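Local coordinates for protein DnaJ homolog subfamily C member 27-A (Xenopus laevis, PDB 6JMG) that binds GTP and magnesium as a Rab-family small GTPase that also carries a J domain, and may take part in regulating the MEK/ERK pathway, at residues 32-35 and 39-42; 58-63 and 174-179; 220-225 and 238-243; 232-237 and 263-268. One frame throughout, in Å; residues are numbered along the deposited sequence.

Contact 1 (32-35 and 39-42); sequences IIKR and KRFV. With GTP (guanosine-5'-triphosphate), chain C.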
loop_
_atom_site.group_PDB
_atom_site.type_symbol
_atom_site.label_atom_id
_atom_site.label_comp_id
_atom_site.label_asym_id
_atom_site.label_seq_id
_atom_site.Cartn_x
_atom_site.Cartn_y
_atom_site.Cartn_z
ATOM N N ILE A 32 -3.844 -19.385 6.393
ATOM C CA ILE A 32 -3.884 -18.276 7.341
ATOM C C ILE A 32 -5.323 -17.830 7.569
ATOM O O ILE A 32 -5.765 -17.666 8.715
ATOM C CB ILE A 32 -3.007 -17.112 6.854
ATOM C CG1 ILE A 32 -1.520 -17.455 7.009
ATOM C CG2 ILE A 32 -3.324 -15.873 7.650
ATOM C CD1 ILE A 32 -0.622 -16.446 6.342
ATOM N N ILE A 33 -6.099 -17.687 6.491
ATOM C CA ILE A 33 -7.461 -17.190 6.642
ATOM C C ILE A 33 -8.322 -18.214 7.372
ATOM O O ILE A 33 -9.001 -17.898 8.357
ATOM C CB ILE A 33 -8.047 -16.844 5.265
ATOM C CG1 ILE A 33 -7.322 -15.627 4.675
ATOM C CG2 ILE A 33 -9.560 -16.620 5.365
ATOM C CD1 ILE A 33 -7.447 -15.518 3.167
ATOM N N LYS A 34 -8.213 -19.480 6.986
ATOM C CA LYS A 34 -9.087 -20.462 7.605
ATOM C C LYS A 34 -8.667 -20.788 9.034
ATOM O O LYS A 34 -9.531 -21.148 9.838
ATOM C CB LYS A 34 -9.088 -21.742 6.764
ATOM C CG LYS A 34 -9.854 -21.623 5.479
ATOM C CD LYS A 34 -9.779 -22.896 4.663
ATOM C CE LYS A 34 -10.923 -22.933 3.655
ATOM N NZ LYS A 34 -10.526 -23.592 2.383
ATOM N N ARG A 35 -7.385 -20.568 9.390
ATOM C CA ARG A 35 -6.952 -20.753 10.770
ATOM C C ARG A 35 -7.634 -19.758 11.702
ATOM O O ARG A 35 -8.188 -20.145 12.740
ATOM C CB ARG A 35 -5.430 -20.630 10.863
ATOM C CG ARG A 35 -4.828 -20.748 12.282
ATOM C CD ARG A 35 -5.067 -22.117 12.898
ATOM N NE ARG A 35 -4.655 -22.163 14.297
ATOM C CZ ARG A 35 -3.771 -23.022 14.797
ATOM N NH1 ARG A 35 -3.193 -23.927 14.006
ATOM N NH2 ARG A 35 -3.466 -22.976 16.096
ATOM N N LYS A 39 -11.161 -21.523 12.519
ATOM C CA LYS A 39 -10.473 -22.278 13.559
ATOM C C LYS A 39 -10.170 -23.714 13.126
ATOM O O LYS A 39 -10.518 -24.690 13.799
ATOM C CB LYS A 39 -11.299 -22.259 14.857
ATOM C CG LYS A 39 -11.791 -20.864 15.299
ATOM C CD LYS A 39 -10.760 -20.160 16.210
ATOM C CE LYS A 39 -10.409 -18.710 15.748
ATOM N NZ LYS A 39 -9.069 -18.177 16.253
ATOM N N ARG A 40 -9.444 -23.828 12.011
ATOM C CA ARG A 40 -9.115 -25.147 11.496
ATOM C C ARG A 40 -7.848 -25.083 10.654
ATOM O O ARG A 40 -7.453 -24.019 10.176
ATOM C CB ARG A 40 -10.278 -25.737 10.703
ATOM C CG ARG A 40 -10.820 -24.868 9.610
ATOM C CD ARG A 40 -11.852 -25.664 8.845
ATOM N NE ARG A 40 -12.321 -24.983 7.656
ATOM C CZ ARG A 40 -12.669 -25.593 6.533
ATOM N NH1 ARG A 40 -12.589 -26.915 6.424
ATOM N NH2 ARG A 40 -13.098 -24.866 5.515
ATOM N N PHE A 41 -7.189 -26.240 10.512
ATOM C CA PHE A 41 -5.967 -26.333 9.717
ATOM C C PHE A 41 -5.718 -27.779 9.301
ATOM O O PHE A 41 -5.695 -28.678 10.150
ATOM C CB PHE A 41 -4.740 -25.821 10.484
ATOM C CG PHE A 41 -3.450 -26.112 9.776
ATOM C CD1 PHE A 41 -2.987 -25.261 8.764
ATOM C CD2 PHE A 41 -2.722 -27.266 10.068
ATOM C CE1 PHE A 41 -1.828 -25.545 8.088
ATOM C CE2 PHE A 41 -1.552 -27.553 9.389
ATOM C CZ PHE A 41 -1.099 -26.693 8.410
ATOM N N VAL A 42 -5.466 -27.989 8.013
ATOM C CA VAL A 42 -5.106 -29.313 7.507
ATOM C C VAL A 42 -3.801 -29.217 6.722
ATOM O O VAL A 42 -3.549 -28.204 6.055
ATOM C CB VAL A 42 -6.233 -29.949 6.664
ATOM C CG1 VAL A 42 -7.472 -30.168 7.520
ATOM C CG2 VAL A 42 -6.505 -29.171 5.369
HETATM P PG GTP C . -2.673 -21.217 -3.428
HETATM O O1G GTP C . -4.135 -21.030 -3.085
HETATM O O2G GTP C . -2.049 -19.945 -3.944
HETATM O O3G GTP C . -2.542 -22.302 -4.482
HETATM O O3B GTP C . -1.774 -21.592 -2.135
HETATM P PB GTP C . -2.018 -20.966 -0.672
HETATM O O1B GTP C . -1.214 -19.709 -0.475
HETATM O O2B GTP C . -3.463 -20.680 -0.341
HETATM O O3A GTP C . -1.376 -22.084 0.292
HETATM P PA GTP C . -2.261 -22.983 1.284
HETATM O O1A GTP C . -2.951 -22.165 2.348
HETATM O O2A GTP C . -3.268 -23.803 0.534
HETATM O "O5'" GTP C . -1.103 -23.911 1.866
HETATM C "C5'" GTP C . -0.265 -24.616 0.982
HETATM C "C4'" GTP C . 0.284 -25.821 1.737
HETATM O "O4'" GTP C . 1.117 -25.345 2.758
HETATM C "C3'" GTP C . -0.764 -26.658 2.428
HETATM O "O3'" GTP C . -0.271 -27.958 2.337
HETATM C "C2'" GTP C . -0.726 -26.266 3.886
HETATM O "O2'" GTP C . -0.938 -27.328 4.788
HETATM C "C1'" GTP C . 0.699 -25.830 4.030
HETATM N N9 GTP C . 0.837 -24.761 5.019
HETATM C C8 GTP C . 0.167 -23.563 5.044
HETATM N N7 GTP C . 0.628 -22.843 6.103
HETATM C C5 GTP C . 1.575 -23.568 6.740
HETATM C C6 GTP C . 2.355 -23.310 7.856
HETATM O O6 GTP C . 2.242 -22.255 8.476
HETATM N N1 GTP C . 3.283 -24.244 8.266
HETATM C C2 GTP C . 3.428 -25.430 7.588
HETATM N N2 GTP C . 4.318 -26.312 8.023
HETATM N N3 GTP C . 2.647 -25.690 6.475
HETATM C C4 GTP C . 1.731 -24.774 6.064
#
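Arg40 turns CG into the position between its backbone N and carbonyl carbon (chi1 53°) and then runs extended as far as NE, so that a side chain whose first bond points away from helix 29-38 comes back to Lys34 at its end. Arg40 NH2 meets Lys34 CE at 3.5 Å, the two chains slanting across one another. Lys34 NZ lies 4.2 Å from Arg40 NH2, a like-charge approach probably offset by the salt bridge from Arg40 NH2 to Glu38. Arg35 takes another course: CG stands opposite the backbone N (chi1 178°) and the chain bends at chi2, which carries NH1 to within 4.3 Å of Phe41 CB and lets it donate to the carbonyl of Gln166. The backbone turns at Lys39, whose phi is positive (45°), and a weak bond from Arg40 N to Lys34 O, 3.5 Å long, closes the turn. Past it, Phe41 CZ approaches O2' of GTP to 3.7 Å, and Val42 O lies 3.0 Å from the same hydroxyl. A helix that follows the phosphate-binding loop and then hands the chain to an aromatic residue beside the nucleotide, at the entry to switch I, is characteristic of Ras-like GTPases.

Contact 2 (58-63 and 174-179); sequences VHIKDR and MFQAFY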
loop_
_atom_site.group_PDB
_atom_site.type_symbol
_atom_site.label_atom_id
_atom_site.label_comp_id
_atom_site.label_asym_id
_atom_site.label_seq_id
_atom_site.Cartn_x
_atom_site.Cartn_y
_atom_site.Cartn_z
ATOM N N VAL A 58 -16.254 -9.886 12.439
ATOM C CA VAL A 58 -15.318 -9.645 13.534
ATOM C C VAL A 58 -15.770 -8.418 14.315
ATOM O O VAL A 58 -16.473 -7.549 13.789
ATOM C CB VAL A 58 -13.868 -9.464 13.052
ATOM C CG1 VAL A 58 -13.410 -10.683 12.285
ATOM C CG2 VAL A 58 -13.716 -8.183 12.222
ATOM N N HIS A 59 -15.393 -8.379 15.600
ATOM C CA HIS A 59 -15.655 -7.254 16.503
ATOM C C HIS A 59 -14.331 -6.692 17.008
ATOM O O HIS A 59 -13.726 -7.259 17.923
ATOM C CB HIS A 59 -16.524 -7.697 17.674
ATOM C CG HIS A 59 -17.063 -6.563 18.491
ATOM N ND1 HIS A 59 -17.896 -5.598 17.966
ATOM C CD2 HIS A 59 -16.886 -6.239 19.795
ATOM C CE1 HIS A 59 -18.213 -4.731 18.912
ATOM N NE2 HIS A 59 -17.611 -5.095 20.030
ATOM N N ILE A 60 -13.907 -5.552 16.461
ATOM C CA ILE A 60 -12.636 -4.929 16.811
ATOM C C ILE A 60 -12.932 -3.487 17.195
ATOM O O ILE A 60 -13.860 -2.867 16.664
ATOM C CB ILE A 60 -11.597 -5.022 15.665
ATOM C CG1 ILE A 60 -10.625 -6.191 15.894
ATOM C CG2 ILE A 60 -10.811 -3.744 15.525
ATOM C CD1 ILE A 60 -11.278 -7.559 16.062
ATOM N N LYS A 61 -12.158 -2.970 18.157
ATOM C CA LYS A 61 -12.519 -1.773 18.925
ATOM C C LYS A 61 -13.820 -2.186 19.618
ATOM O O LYS A 61 -13.826 -3.209 20.307
ATOM C CB LYS A 61 -12.582 -0.514 18.061
ATOM C CG LYS A 61 -11.276 -0.196 17.334
ATOM C CD LYS A 61 -10.061 -0.438 18.217
ATOM C CE LYS A 61 -8.777 -0.338 17.414
ATOM N NZ LYS A 61 -8.664 0.992 16.723
ATOM N N ASP A 62 -14.911 -1.453 19.448
ATOM C CA ASP A 62 -16.218 -2.094 19.514
ATOM C C ASP A 62 -17.039 -1.658 18.316
ATOM O O ASP A 62 -18.222 -1.320 18.404
ATOM C CB ASP A 62 -16.935 -1.831 20.834
ATOM C CG ASP A 62 -16.700 -0.443 21.361
ATOM O OD1 ASP A 62 -16.327 0.444 20.564
ATOM O OD2 ASP A 62 -16.866 -0.254 22.584
ATOM N N ARG A 63 -16.385 -1.699 17.160
ATOM C CA ARG A 63 -17.054 -1.622 15.878
ATOM C C ARG A 63 -17.293 -3.041 15.392
ATOM O O ARG A 63 -16.425 -3.908 15.532
ATOM C CB ARG A 63 -16.205 -0.865 14.854
ATOM C CG ARG A 63 -15.926 0.595 15.178
ATOM C CD ARG A 63 -16.460 1.488 14.072
ATOM N NE ARG A 63 -17.827 1.114 13.721
ATOM C CZ ARG A 63 -18.436 1.481 12.601
ATOM N NH1 ARG A 63 -17.782 2.225 11.721
ATOM N NH2 ARG A 63 -19.690 1.101 12.363
ATOM N N MET A 174 -1.582 -10.877 14.265
ATOM C CA MET A 174 -1.639 -10.265 12.936
ATOM C C MET A 174 -3.047 -9.766 12.630
ATOM O O MET A 174 -3.245 -8.597 12.295
ATOM C CB MET A 174 -1.187 -11.279 11.875
ATOM C CG MET A 174 -1.238 -10.772 10.418
ATOM S SD MET A 174 -2.821 -10.860 9.564
ATOM C CE MET A 174 -2.855 -12.610 9.256
ATOM N N PHE A 175 -4.048 -10.630 12.791
ATOM C CA PHE A 175 -5.408 -10.223 12.478
ATOM C C PHE A 175 -5.897 -9.110 13.394
ATOM O O PHE A 175 -6.645 -8.224 12.952
ATOM C CB PHE A 175 -6.343 -11.431 12.530
ATOM C CG PHE A 175 -6.448 -12.129 11.217
ATOM C CD1 PHE A 175 -7.055 -11.506 10.137
ATOM C CD2 PHE A 175 -5.884 -13.371 11.033
ATOM C CE1 PHE A 175 -7.130 -12.127 8.911
ATOM C CE2 PHE A 175 -5.947 -13.999 9.803
ATOM C CZ PHE A 175 -6.572 -13.376 8.737
ATOM N N GLN A 176 -5.451 -9.093 14.647
ATOM C CA GLN A 176 -5.885 -8.011 15.521
ATOM C C GLN A 176 -5.247 -6.696 15.097
ATOM O O GLN A 176 -5.917 -5.662 15.048
ATOM C CB GLN A 176 -5.555 -8.339 16.979
ATOM C CG GLN A 176 -6.029 -7.300 17.991
ATOM C CD GLN A 176 -7.505 -7.452 18.357
ATOM O OE1 GLN A 176 -8.270 -6.493 18.295
ATOM N NE2 GLN A 176 -7.906 -8.661 18.738
ATOM N N ALA A 177 -3.969 -6.724 14.724
ATOM C CA ALA A 177 -3.337 -5.503 14.253
ATOM C C ALA A 177 -3.912 -5.081 12.909
ATOM O O ALA A 177 -4.104 -3.887 12.655
ATOM C CB ALA A 177 -1.834 -5.705 14.155
ATOM N N PHE A 178 -4.190 -6.062 12.049
ATOM C CA PHE A 178 -4.729 -5.820 10.716
ATOM C C PHE A 178 -6.052 -5.070 10.785
ATOM O O PHE A 178 -6.225 -4.027 10.142
ATOM C CB PHE A 178 -4.911 -7.170 10.034
ATOM C CG PHE A 178 -5.340 -7.130 8.584
ATOM C CD1 PHE A 178 -4.569 -6.516 7.613
ATOM C CD2 PHE A 178 -6.472 -7.827 8.187
ATOM C CE1 PHE A 178 -4.940 -6.571 6.276
ATOM C CE2 PHE A 178 -6.856 -7.872 6.859
ATOM C CZ PHE A 178 -6.089 -7.250 5.904
ATOM N N TYR A 179 -7.007 -5.599 11.557
ATOM C CA TYR A 179 -8.337 -5.007 11.587
ATOM C C TYR A 179 -8.348 -3.702 12.360
ATOM O O TYR A 179 -9.175 -2.827 12.079
ATOM C CB TYR A 179 -9.350 -5.998 12.159
ATOM C CG TYR A 179 -9.688 -7.139 11.222
ATOM C CD1 TYR A 179 -10.046 -6.890 9.909
ATOM C CD2 TYR A 179 -9.614 -8.474 11.646
ATOM C CE1 TYR A 179 -10.365 -7.929 9.041
ATOM C CE2 TYR A 179 -9.927 -9.529 10.784
ATOM C CZ TYR A 179 -10.307 -9.247 9.480
ATOM O OH TYR A 179 -10.625 -10.265 8.597
#
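Val58 and Ile60, neighbours on one side of an edge strand, pack on Tyr179 where the C-terminal helix 171-187 of the Ras-type G domain lies across its mixed sheet; the axes of strand 58-60 and helix 174-179 are 9.6 Å apart and cross at -70°. Val58 CG2 sits over the middle of the Tyr179 ring, 4.2 Å from its centroid, in a CH-pi contact, and Val58 CG1 reaches Tyr179 CE2. Phe178 CD2 covers part of the opposite face. Ile60 crosses Tyr179 at about a right angle, with CG1 4.0 Å from Tyr179 CB and CG2 near Tyr179 O. With an alanine in place of Ile60, a gap would probably open beside Tyr179 CB and its carbonyl oxygen. Further out, Ile60 rests on Ser180 and Val183, and Tyr179 reaches Ile17 on strand 15-22 of the same sheet. The strand end is set by a beta hairpin with a two-residue turn, Lys61-Asp62, in which Arg63 N donates to Ile60 O at 2.8 Å and Ile60 N to Arg63 O. At the solvent-facing border Gln176, with CG opposite its backbone N (chi1 -177°) and a bend at chi2, lays OE1 3.4 Å from Ile60 CG1.

Contact 3 (220-225 and 238-243); sequences DMLGVK and RKLAVL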
loop_
_atom_site.group_PDB
_atom_site.type_symbol
_atom_site.label_atom_id
_atom_site.label_comp_id
_atom_site.label_asym_id
_atom_site.label_seq_id
_atom_site.Cartn_x
_atom_site.Cartn_y
_atom_site.Cartn_z
ATOM N N ASP A 220 11.598 27.261 -11.935
ATOM C CA ASP A 220 12.538 26.657 -11.005
ATOM C C ASP A 220 11.827 26.072 -9.790
ATOM O O ASP A 220 12.354 25.154 -9.155
ATOM C CB ASP A 220 13.607 27.685 -10.615
ATOM C CG ASP A 220 14.392 28.199 -11.831
ATOM O OD1 ASP A 220 14.583 27.407 -12.789
ATOM O OD2 ASP A 220 14.814 29.383 -11.835
ATOM N N MET A 221 10.623 26.554 -9.477
ATOM C CA MET A 221 9.895 26.024 -8.329
ATOM C C MET A 221 9.533 24.558 -8.518
ATOM O O MET A 221 9.584 23.778 -7.562
ATOM C CB MET A 221 8.639 26.844 -8.086
ATOM C CG MET A 221 8.528 27.313 -6.675
ATOM S SD MET A 221 6.950 28.078 -6.378
ATOM C CE MET A 221 7.269 29.790 -6.856
ATOM N N LEU A 222 9.182 24.154 -9.740
ATOM C CA LEU A 222 8.892 22.750 -10.019
ATOM C C LEU A 222 10.080 21.998 -10.608
ATOM O O LEU A 222 9.972 20.787 -10.837
ATOM C CB LEU A 222 7.699 22.611 -10.972
ATOM C CG LEU A 222 6.363 23.325 -10.724
ATOM C CD1 LEU A 222 5.506 23.158 -11.946
ATOM C CD2 LEU A 222 5.632 22.788 -9.505
ATOM N N GLY A 223 11.201 22.676 -10.857
ATOM C CA GLY A 223 12.387 22.019 -11.372
ATOM C C GLY A 223 12.316 21.680 -12.848
ATOM O O GLY A 223 12.527 20.526 -13.243
ATOM N N VAL A 224 12.031 22.690 -13.672
ATOM C CA VAL A 224 11.813 22.524 -15.105
ATOM C C VAL A 224 12.272 23.804 -15.783
ATOM O O VAL A 224 12.237 24.884 -15.188
ATOM C CB VAL A 224 10.331 22.239 -15.459
ATOM C CG1 VAL A 224 9.966 20.799 -15.168
ATOM C CG2 VAL A 224 9.411 23.190 -14.706
ATOM N N LYS A 225 12.711 23.685 -17.019
ATOM C CA LYS A 225 13.162 24.908 -17.666
ATOM C C LYS A 225 12.124 25.379 -18.676
ATOM O O LYS A 225 11.242 24.611 -19.074
ATOM C CB LYS A 225 14.532 24.690 -18.342
ATOM C CG LYS A 225 14.807 23.283 -18.910
ATOM C CD LYS A 225 13.871 22.958 -20.075
ATOM C CE LYS A 225 14.217 21.657 -20.794
ATOM N NZ LYS A 225 13.119 21.306 -21.749
ATOM N N ARG A 238 3.348 16.448 -9.730
ATOM C CA ARG A 238 2.807 15.391 -8.881
ATOM C C ARG A 238 3.856 14.859 -7.913
ATOM O O ARG A 238 3.502 14.404 -6.818
ATOM C CB ARG A 238 2.232 14.245 -9.715
ATOM C CG ARG A 238 1.610 14.681 -11.012
ATOM C CD ARG A 238 0.604 13.709 -11.598
ATOM N NE ARG A 238 -0.144 14.396 -12.651
ATOM C CZ ARG A 238 -0.176 14.040 -13.929
ATOM N NH1 ARG A 238 0.492 12.978 -14.332
ATOM N NH2 ARG A 238 -0.879 14.758 -14.800
ATOM N N LYS A 239 5.146 14.974 -8.237
ATOM C CA LYS A 239 6.101 14.438 -7.277
ATOM C C LYS A 239 6.285 15.380 -6.100
ATOM O O LYS A 239 6.474 14.920 -4.967
ATOM C CB LYS A 239 7.449 14.163 -7.950
ATOM C CG LYS A 239 7.465 12.896 -8.785
ATOM C CD LYS A 239 8.656 12.831 -9.722
ATOM C CE LYS A 239 9.135 14.208 -10.137
ATOM N NZ LYS A 239 10.049 14.143 -11.318
ATOM N N LEU A 240 6.117 16.679 -6.338
ATOM C CA LEU A 240 6.081 17.642 -5.248
ATOM C C LEU A 240 4.776 17.547 -4.459
ATOM O O LEU A 240 4.781 17.657 -3.229
ATOM C CB LEU A 240 6.269 19.048 -5.815
ATOM C CG LEU A 240 7.705 19.397 -6.196
ATOM C CD1 LEU A 240 7.790 20.710 -6.977
ATOM C CD2 LEU A 240 8.567 19.446 -4.945
ATOM N N ALA A 241 3.651 17.328 -5.140
ATOM C CA ALA A 241 2.381 17.203 -4.436
ATOM C C ALA A 241 2.383 16.036 -3.459
ATOM O O ALA A 241 1.869 16.162 -2.337
ATOM C CB ALA A 241 1.228 17.067 -5.426
ATOM N N VAL A 242 2.891 14.873 -3.875
ATOM C CA VAL A 242 2.939 13.761 -2.919
ATOM C C VAL A 242 3.936 14.055 -1.808
ATOM O O VAL A 242 3.775 13.590 -0.675
ATOM C CB VAL A 242 3.249 12.417 -3.603
ATOM C CG1 VAL A 242 2.400 12.247 -4.843
ATOM C CG2 VAL A 242 4.723 12.293 -3.910
ATOM N N LEU A 243 4.972 14.836 -2.108
ATOM C CA LEU A 243 5.993 15.119 -1.114
ATOM C C LEU A 243 5.484 16.110 -0.073
ATOM O O LEU A 243 5.726 15.936 1.125
ATOM C CB LEU A 243 7.249 15.655 -1.817
ATOM C CG LEU A 243 8.527 15.861 -0.999
ATOM C CD1 LEU A 243 9.043 14.535 -0.432
ATOM C CD2 LEU A 243 9.585 16.521 -1.866
#
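Leu222 and Leu240 mark the nearest passage of the two backbones, their CA atoms 7.5 Å apart, near the end of the short helix that begins at 218, while 238-243 runs on as regular helix. The short helix closes in a Schellman motif: Gly223 has positive phi (76°), a value that favours glycine, Val224 N turns back to Trp219 O, and Gly223 N makes a weak bond of 3.2 Å to Asp220 O. Against this helix end comes one branch of one leucine. Leu240 points CG opposite its own carbonyl carbon (chi1 -77°), which extends CD1 from the longer helix into the bend of the chain. That methyl lies 3.6 Å from Met221 O, 3.8 Å from Leu222 CA and 3.9 Å from Leu222 CD2, the two leucine side chains meeting at a slant. Helix 254-278 backs them both, since Leu222 and Leu240 each touch its Val261, and Leu222 also rests on Leu268. Met221 O has a polar partner besides, a weak hydrogen bond from Arg211 NH1 of helix 203-213. With no hydrogen bond between the segments, the contact depends on fit: a single methyl group seated on the terminus of a helix, within the small hydrophobic core of the J domain.

Contact 4 (232-237 and 263-268); sequences EVNKAY and NARTAL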
loop_
_atom_site.group_PDB
_atom_site.type_symbol
_atom_site.label_atom_id
_atom_site.label_comp_id
_atom_site.label_asym_id
_atom_site.label_seq_id
_atom_site.Cartn_x
_atom_site.Cartn_y
_atom_site.Cartn_z
ATOM N N GLU A 232 5.402 17.388 -18.841
ATOM C CA GLU A 232 6.522 17.475 -17.913
ATOM C C GLU A 232 6.183 18.311 -16.690
ATOM O O GLU A 232 6.567 17.944 -15.575
ATOM C CB GLU A 232 7.756 18.036 -18.610
ATOM C CG GLU A 232 8.309 17.093 -19.630
ATOM C CD GLU A 232 9.127 17.794 -20.668
ATOM O OE1 GLU A 232 9.186 19.043 -20.642
ATOM O OE2 GLU A 232 9.684 17.093 -21.534
ATOM N N VAL A 233 5.449 19.416 -16.857
ATOM C CA VAL A 233 5.122 20.177 -15.660
ATOM C C VAL A 233 4.101 19.408 -14.835
ATOM O O VAL A 233 4.137 19.444 -13.597
ATOM C CB VAL A 233 4.632 21.600 -15.991
ATOM C CG1 VAL A 233 5.486 22.255 -17.064
ATOM C CG2 VAL A 233 3.267 21.556 -16.400
ATOM N N ASN A 234 3.240 18.628 -15.488
ATOM C CA ASN A 234 2.365 17.731 -14.739
ATOM C C ASN A 234 3.170 16.763 -13.900
ATOM O O ASN A 234 2.863 16.548 -12.728
ATOM C CB ASN A 234 1.434 16.970 -15.669
ATOM C CG ASN A 234 0.214 17.768 -16.018
ATOM O OD1 ASN A 234 -0.096 18.777 -15.361
ATOM N ND2 ASN A 234 -0.475 17.353 -17.067
ATOM N N LYS A 235 4.215 16.167 -14.481
ATOM C CA LYS A 235 4.896 15.113 -13.745
ATOM C C LYS A 235 5.856 15.671 -12.713
ATOM O O LYS A 235 6.025 15.072 -11.646
ATOM C CB LYS A 235 5.633 14.169 -14.701
ATOM C CG LYS A 235 4.747 13.435 -15.731
ATOM C CD LYS A 235 3.572 12.571 -15.164
ATOM C CE LYS A 235 3.726 12.033 -13.729
ATOM N NZ LYS A 235 2.598 11.134 -13.327
ATOM N N ALA A 236 6.407 16.856 -12.958
ATOM C CA ALA A 236 7.110 17.560 -11.894
ATOM C C ALA A 236 6.160 17.891 -10.752
ATOM O O ALA A 236 6.488 17.682 -9.575
ATOM C CB ALA A 236 7.766 18.829 -12.448
ATOM N N TYR A 237 4.956 18.369 -11.082
ATOM C CA TYR A 237 4.033 18.786 -10.041
ATOM C C TYR A 237 3.642 17.618 -9.148
ATOM O O TYR A 237 3.578 17.771 -7.921
ATOM C CB TYR A 237 2.772 19.444 -10.632
ATOM C CG TYR A 237 1.630 19.444 -9.624
ATOM C CD1 TYR A 237 1.526 20.447 -8.664
ATOM C CD2 TYR A 237 0.696 18.409 -9.592
ATOM C CE1 TYR A 237 0.516 20.428 -7.704
ATOM C CE2 TYR A 237 -0.312 18.384 -8.637
ATOM C CZ TYR A 237 -0.400 19.395 -7.701
ATOM O OH TYR A 237 -1.407 19.370 -6.763
ATOM N N ASN A 263 0.176 26.791 -7.434
ATOM C CA ASN A 263 0.033 28.013 -8.210
ATOM C C ASN A 263 1.063 28.103 -9.312
ATOM O O ASN A 263 0.779 28.682 -10.366
ATOM C CB ASN A 263 0.126 29.236 -7.311
ATOM C CG ASN A 263 -1.119 29.440 -6.515
ATOM O OD1 ASN A 263 -2.175 28.880 -6.842
ATOM N ND2 ASN A 263 -1.020 30.233 -5.454
ATOM N N ALA A 264 2.262 27.575 -9.073
ATOM C CA ALA A 264 3.283 27.553 -10.108
ATOM C C ALA A 264 2.825 26.712 -11.283
ATOM O O ALA A 264 2.934 27.128 -12.440
ATOM C CB ALA A 264 4.603 27.012 -9.543
ATOM N N ARG A 265 2.328 25.508 -11.002
ATOM C CA ARG A 265 1.841 24.646 -12.072
ATOM C C ARG A 265 0.854 25.378 -12.962
ATOM O O ARG A 265 0.940 25.305 -14.193
ATOM C CB ARG A 265 1.191 23.391 -11.500
ATOM C CG ARG A 265 0.341 22.657 -12.497
ATOM C CD ARG A 265 -0.031 21.248 -12.015
ATOM N NE ARG A 265 -0.910 20.569 -12.971
ATOM C CZ ARG A 265 -2.192 20.879 -13.186
ATOM N NH1 ARG A 265 -2.787 21.874 -12.518
ATOM N NH2 ARG A 265 -2.879 20.187 -14.083
ATOM N N THR A 266 -0.079 26.120 -12.369
ATOM C CA THR A 266 -1.069 26.740 -13.234
ATOM C C THR A 266 -0.475 27.945 -13.948
ATOM O O THR A 266 -0.857 28.242 -15.083
ATOM C CB THR A 266 -2.371 27.045 -12.443
ATOM O OG1 THR A 266 -2.339 28.323 -11.819
ATOM C CG2 THR A 266 -2.628 25.982 -11.367
ATOM N N ALA A 267 0.536 28.581 -13.366
ATOM C CA ALA A 267 1.202 29.662 -14.084
ATOM C C ALA A 267 1.846 29.137 -15.361
ATOM O O ALA A 267 1.678 29.716 -16.440
ATOM C CB ALA A 267 2.245 30.333 -13.190
ATOM N N LEU A 268 2.561 28.019 -15.265
ATOM C CA LEU A 268 3.180 27.436 -16.446
ATOM C C LEU A 268 2.137 26.918 -17.436
ATOM O O LEU A 268 2.201 27.232 -18.632
ATOM C CB LEU A 268 4.128 26.316 -16.029
ATOM C CG LEU A 268 5.222 26.717 -15.046
ATOM C CD1 LEU A 268 6.020 25.493 -14.703
ATOM C CD2 LEU A 268 6.130 27.821 -15.606
#
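Asn234 and Arg265 join two antiparallel helices of the J domain through one carbonyl oxygen. Asn234 OD1 accepts from Arg265 NE at 3.1 Å, with 153° at the hydrogen and 161° at the oxygen, so the donor stands almost in line with the C=O bond, and OD1 lies close to the guanidinium plane. A second N-H of the same group, on Arg265 NH2, reaches Asn234 OD1 at 3.4 Å, but this bond is weak. Amide and guanidinium are close to coplanar, which suits this sharing. Arg265 gets there with CG opposite its backbone N (chi1 164°) and the chain extended to NE, so that its CD is laid over a face of Tyr237, 3.9 Å from the ring centroid, in a CH-pi contact. Arg265 CZ stays 5.5 Å from that centroid, at most a weak attraction. Tyr237 is further packed by Phe258, Val261 and Val262. On the inner side Val233 CG1 touches Leu268 CD1 at 4.0 Å. A methionine in place of Arg265 would probably leave Asn234 OD1 without these two donors and its amide freer to turn. Glu232 N is satisfied by Thr229 OG1, and Thr266 OG1 makes a weak bond of 3.5 Å to Asn263 O. The chemistry implies a helix pair with an apolar inner seam, its outer margin joined by a neutral amide sharing its oxygen with an arginine whose CD methylene rests on an aromatic face.

How the contacts relate
The four contacts fall into two pairs, one in each domain. Contacts 1 and 2 belong to the Ras-type domain, with centres 18 Å apart; they meet where Ile32 of helix 29-38 packs on Met174 and Phe175, bringing that helix beside helix 171-187, whose later residues meet the edge strand. Contacts 3 and 4 follow later in the chain, in the J domain, with centres only 7 Å apart. They share helix 230-244, their segments alternate in sequence, and Leu222 connects them through Ala236. Between the pairs nothing touches: contacts 2 and 3 are about 23 Å apart at their nearest atoms. The contacts of each domain are thus internal to it, consistent with two separately packed units.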